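Local coordinates for protein cytokinin riboside 5'-monophosphate phosphoribohydrolase (Corynebacterium glutamicum, PDB 5WQ3) that belongs to the SLOG clan of alpha/beta proteins, with a parallel, Rossmann-like sheet between helices, and forms an assembly of six chains, at residues V197-E202 and D233-A238; N193-L198 and D244-L249. All coordinates share one frame; numbering follows the deposited sequence.

In the fold
Interaction 1 joins the end of strand 196-199 and the turn after it to the start of the C-terminal helix 235-246. Interaction 2 joins the approach to that strand, at Asn-193 and Pro-195, to the last turn of the helix and the tail beyond it. Their centres lie about 15 Å apart, and Val-197 and Leu-198 are shared only in sequence. With interaction 2 just ahead of the strand and late in the helix, and interaction 1 at the opposite ends, the two elements must run antiparallel. This is the packing expected of a Rossmann-like parallel sheet, in which strand 196-199 lies between strands 166-168 and 230-232. Together the contacts hold the last modelled helix along the sheet, within one chain.

Interaction 1. Residues V197-E202 and D233-A238; sequences VLIGTE and DDLDQA. With PGE (triethylene glycol), chain M.
Both carboxylate oxygens of Asp-233 are taken up by a single residue, Thr-201, in the first turn of helix 201-216. OD1 of Asp-233 accepts from Thr-201 N at 3.0 Å, while Thr-201 OG1 donates to OD2 of Asp-233 across a short 2.6 Å. Each donor arrives on the syn side, about 30° out of the carboxylate plane. With OG1 between the backbone N and the carbonyl carbon (chi1 45°), the hydroxyl faces the same carboxylate as the N-H. A water bridges Glu-202 N and Asp-233 OD2. The helix start would be expected to stabilise the negative charge. In this parallel alpha/beta sheet, Asp-233 directly follows strand 230-232, the neighbour of strand 196-199, so the turns leaving two adjacent strands are tied together. The next residue serves the other helix: Asp-234 caps helix 235-246, its OD1 accepting from Gln-237 N at 2.9 Å from above the carboxylate plane. NE2 of Gln-237 donates to O3 of a triethylene glycol, probably a crystallisation component, at 3.1 Å. Deeper in, CD1 of Ile-199 reaches CD2 of Leu-235 at 3.9 Å and CB of Ala-238 at 4.0 Å, and the isoleucine and leucine side chains cross at about a right angle. Val-197 is turned with CG1 anti to its N (chi1 -175°), which sets that methyl against the same Ala-238 CB.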
# COMPACT_ATOMS: atom_id res chain seq x y z
N VAL C 197 -53.31 18.43 44.57
CA VAL C 197 -54.09 17.32 44.01
C VAL C 197 -53.19 16.29 43.39
O VAL C 197 -52.21 16.66 42.70
CB VAL C 197 -55.05 17.78 42.91
CG1 VAL C 197 -55.92 16.60 42.45
CG2 VAL C 197 -55.91 18.91 43.41
N LEU C 198 -53.47 14.99 43.67
CA LEU C 198 -52.73 13.91 43.01
C LEU C 198 -53.69 13.21 42.04
O LEU C 198 -54.77 12.83 42.44
CB LEU C 198 -52.08 12.88 44.02
CG LEU C 198 -51.35 13.42 45.31
CD1 LEU C 198 -50.82 12.32 46.18
CD2 LEU C 198 -50.20 14.36 45.01
N ILE C 199 -53.27 13.00 40.80
CA ILE C 199 -54.05 12.33 39.78
C ILE C 199 -53.54 10.93 39.52
O ILE C 199 -52.42 10.77 39.17
CB ILE C 199 -53.98 13.07 38.46
CG1 ILE C 199 -54.36 14.54 38.63
CG2 ILE C 199 -54.78 12.36 37.40
CD1 ILE C 199 -55.79 14.84 38.84
N GLY C 200 -54.40 9.93 39.65
CA GLY C 200 -54.03 8.57 39.46
C GLY C 200 -54.14 7.87 40.79
O GLY C 200 -53.24 7.88 41.59
N THR C 201 -55.29 7.26 41.01
CA THR C 201 -55.59 6.75 42.33
C THR C 201 -54.76 5.51 42.56
O THR C 201 -54.30 5.27 43.62
CB THR C 201 -57.06 6.38 42.51
OG1 THR C 201 -57.51 5.64 41.38
CG2 THR C 201 -57.90 7.57 42.76
N GLU C 202 -54.64 4.70 41.53
CA GLU C 202 -53.91 3.46 41.62
C GLU C 202 -52.43 3.74 41.73
O GLU C 202 -51.76 3.12 42.48
CB GLU C 202 -54.19 2.59 40.42
CG GLU C 202 -55.29 1.59 40.65
CD GLU C 202 -55.70 0.86 39.39
OE1 GLU C 202 -54.84 0.33 38.68
OE2 GLU C 202 -56.90 0.82 39.11
N ASP C 233 -59.08 10.31 40.04
CA ASP C 233 -58.92 10.15 38.59
C ASP C 233 -59.81 11.07 37.78
O ASP C 233 -59.78 11.04 36.54
CB ASP C 233 -59.24 8.72 38.20
CG ASP C 233 -58.21 7.76 38.74
OD1 ASP C 233 -56.98 8.11 38.72
OD2 ASP C 233 -58.60 6.67 39.21
N ASP C 234 -60.67 11.84 38.47
CA ASP C 234 -61.68 12.64 37.77
C ASP C 234 -61.10 14.05 37.67
O ASP C 234 -60.97 14.72 38.66
CB ASP C 234 -62.95 12.66 38.57
CG ASP C 234 -64.09 13.37 37.87
OD1 ASP C 234 -63.90 14.46 37.33
OD2 ASP C 234 -65.22 12.85 37.90
N LEU C 235 -60.76 14.47 36.48
CA LEU C 235 -60.15 15.77 36.25
C LEU C 235 -61.10 16.92 36.51
O LEU C 235 -60.66 17.99 36.93
CB LEU C 235 -59.65 15.84 34.84
CG LEU C 235 -58.67 14.74 34.44
CD1 LEU C 235 -58.34 14.82 32.96
CD2 LEU C 235 -57.38 14.77 35.27
N ASP C 236 -62.40 16.77 36.23
CA ASP C 236 -63.32 17.84 36.60
C ASP C 236 -63.42 18.01 38.10
O ASP C 236 -63.53 19.11 38.62
CB ASP C 236 -64.69 17.57 36.06
CG ASP C 236 -64.76 17.70 34.60
OD1 ASP C 236 -64.25 18.69 34.02
OD2 ASP C 236 -65.33 16.78 34.02
N GLN C 237 -63.43 16.91 38.84
CA GLN C 237 -63.36 17.03 40.28
C GLN C 237 -62.09 17.71 40.74
O GLN C 237 -62.13 18.39 41.78
CB GLN C 237 -63.38 15.67 40.95
CG GLN C 237 -63.41 15.70 42.45
CD GLN C 237 -63.33 14.29 43.05
OE1 GLN C 237 -62.93 13.35 42.36
NE2 GLN C 237 -63.69 14.15 44.31
N ALA C 238 -60.95 17.41 40.10
CA ALA C 238 -59.68 18.03 40.49
C ALA C 238 -59.81 19.51 40.38
O ALA C 238 -59.42 20.26 41.30
CB ALA C 238 -58.54 17.58 39.57
O4 PGE M . -60.50 8.92 44.86
C6 PGE M . -61.31 10.07 44.62
C5 PGE M . -61.79 10.57 45.97
O3 PGE M . -62.73 11.63 45.76
O HOH W 1 -56.00 5.15 38.66

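Interaction 2. Residues N193-L198 and D244-L249; sequences NFPIVL and DAHAGL
Pro-195 meets the last turn of helix 235-246 with its ring carbons: CG lies 3.8 Å from CB of Ala-245, and CD comes within 3.5 Å of NE2 of His-246, the proline and histidine side chains crossing at about a right angle. The carbonyl O of Asn-193 stands in the imidazole plane opposite the CD2-NE2 side of His-246, 3.4 Å from both atoms. Farther out, CD2 of Leu-249 is 3.6 Å from OD1 and 3.7 Å from ND2 of Asn-193; the methyl lies over the face of the amide, which CG anti to the carbonyl carbon (chi1 -61°) carries to the leucine. A water accepts from Asn-193 ND2 at 2.8 Å and donates to Ala-245 O at 2.7 Å. Close by, NE2 of His-246 has its hydrogen bond with Gln-164 O and ND1 with Tyr-101 OH, which fixes the ring's rotation beside the proline. Phe-194 points away from the helix, packing edge-to-face with Phe-166 and against Val-182, whereas Pro-195 also touches Phe-241. The segment thus enters the sheet between helices 173-188 and 235-246, its backbone paired to strand 166-168 on one side and, through Ile-196 and Leu-198, to Leu-230 of strand 230-232 on the other.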
# COMPACT_ATOMS: atom_id res chain seq x y z
N ASN C 193 -54.06 28.44 51.49
CA ASN C 193 -55.11 28.28 50.50
C ASN C 193 -54.51 27.78 49.20
O ASN C 193 -54.71 28.39 48.10
CB ASN C 193 -55.85 29.59 50.24
CG ASN C 193 -56.55 30.14 51.49
OD1 ASN C 193 -56.34 31.31 51.88
ND2 ASN C 193 -57.42 29.33 52.07
N PHE C 194 -53.73 26.71 49.35
CA PHE C 194 -52.85 26.23 48.28
C PHE C 194 -53.20 24.77 48.10
O PHE C 194 -52.58 23.95 48.71
CB PHE C 194 -51.40 26.41 48.66
CG PHE C 194 -50.44 26.39 47.50
CD1 PHE C 194 -50.16 25.21 46.82
CD2 PHE C 194 -49.80 27.56 47.10
CE1 PHE C 194 -49.31 25.19 45.73
CE2 PHE C 194 -48.92 27.55 46.01
CZ PHE C 194 -48.67 26.35 45.32
N PRO C 195 -54.21 24.46 47.31
CA PRO C 195 -54.66 23.05 47.19
C PRO C 195 -53.66 22.16 46.44
O PRO C 195 -52.87 22.61 45.59
CB PRO C 195 -56.00 23.18 46.45
CG PRO C 195 -55.91 24.48 45.74
CD PRO C 195 -55.15 25.37 46.67
N ILE C 196 -53.69 20.87 46.76
CA ILE C 196 -52.70 19.97 46.29
C ILE C 196 -53.49 18.79 45.83
O ILE C 196 -54.29 18.22 46.62
CB ILE C 196 -51.72 19.54 47.40
CG1 ILE C 196 -50.94 20.74 47.97
CG2 ILE C 196 -50.80 18.44 46.84
CD1 ILE C 196 -50.18 20.41 49.22
N VAL C 197 -53.31 18.43 44.57
CA VAL C 197 -54.09 17.32 44.01
C VAL C 197 -53.19 16.29 43.39
O VAL C 197 -52.21 16.66 42.70
CB VAL C 197 -55.05 17.78 42.91
CG1 VAL C 197 -55.92 16.60 42.45
CG2 VAL C 197 -55.91 18.91 43.41
N LEU C 198 -53.47 14.99 43.67
CA LEU C 198 -52.73 13.91 43.01
C LEU C 198 -53.69 13.21 42.04
O LEU C 198 -54.77 12.83 42.44
CB LEU C 198 -52.08 12.88 44.02
CG LEU C 198 -51.35 13.42 45.31
CD1 LEU C 198 -50.82 12.32 46.18
CD2 LEU C 198 -50.20 14.36 45.01
N ASP C 244 -63.01 25.65 44.24
CA ASP C 244 -63.66 25.75 45.50
C ASP C 244 -62.70 26.16 46.59
O ASP C 244 -63.03 26.96 47.46
CB ASP C 244 -64.33 24.41 45.92
CG ASP C 244 -65.58 24.14 45.14
OD1 ASP C 244 -65.96 25.05 44.34
OD2 ASP C 244 -66.17 23.02 45.25
N ALA C 245 -61.49 25.60 46.58
CA ALA C 245 -60.52 25.99 47.59
C ALA C 245 -60.14 27.48 47.47
O ALA C 245 -59.78 28.09 48.46
CB ALA C 245 -59.27 25.15 47.44
N HIS C 246 -60.24 28.07 46.29
CA HIS C 246 -59.80 29.45 46.09
C HIS C 246 -60.92 30.45 46.24
O HIS C 246 -60.71 31.63 46.17
CB HIS C 246 -59.20 29.60 44.71
CG HIS C 246 -57.82 29.06 44.60
ND1 HIS C 246 -57.25 28.74 43.40
CD2 HIS C 246 -56.90 28.81 45.54
CE1 HIS C 246 -56.02 28.31 43.61
NE2 HIS C 246 -55.79 28.34 44.90
N ALA C 247 -62.12 29.95 46.44
CA ALA C 247 -63.29 30.80 46.45
C ALA C 247 -63.55 31.26 47.88
O ALA C 247 -63.16 30.60 48.86
CB ALA C 247 -64.51 30.05 45.92
N GLY C 248 -64.28 32.35 48.00
CA GLY C 248 -64.69 32.79 49.35
C GLY C 248 -63.49 33.37 50.10
O GLY C 248 -63.46 33.36 51.35
N LEU C 249 -62.49 33.86 49.33
CA LEU C 249 -61.30 34.53 49.85
C LEU C 249 -61.35 36.02 49.53
O LEU C 249 -60.36 36.71 49.81
CB LEU C 249 -60.02 33.98 49.20
CG LEU C 249 -59.72 32.49 49.39
CD1 LEU C 249 -58.40 32.18 48.68
CD2 LEU C 249 -59.69 32.04 50.85
O HOH W 2 -58.31 27.14 50.50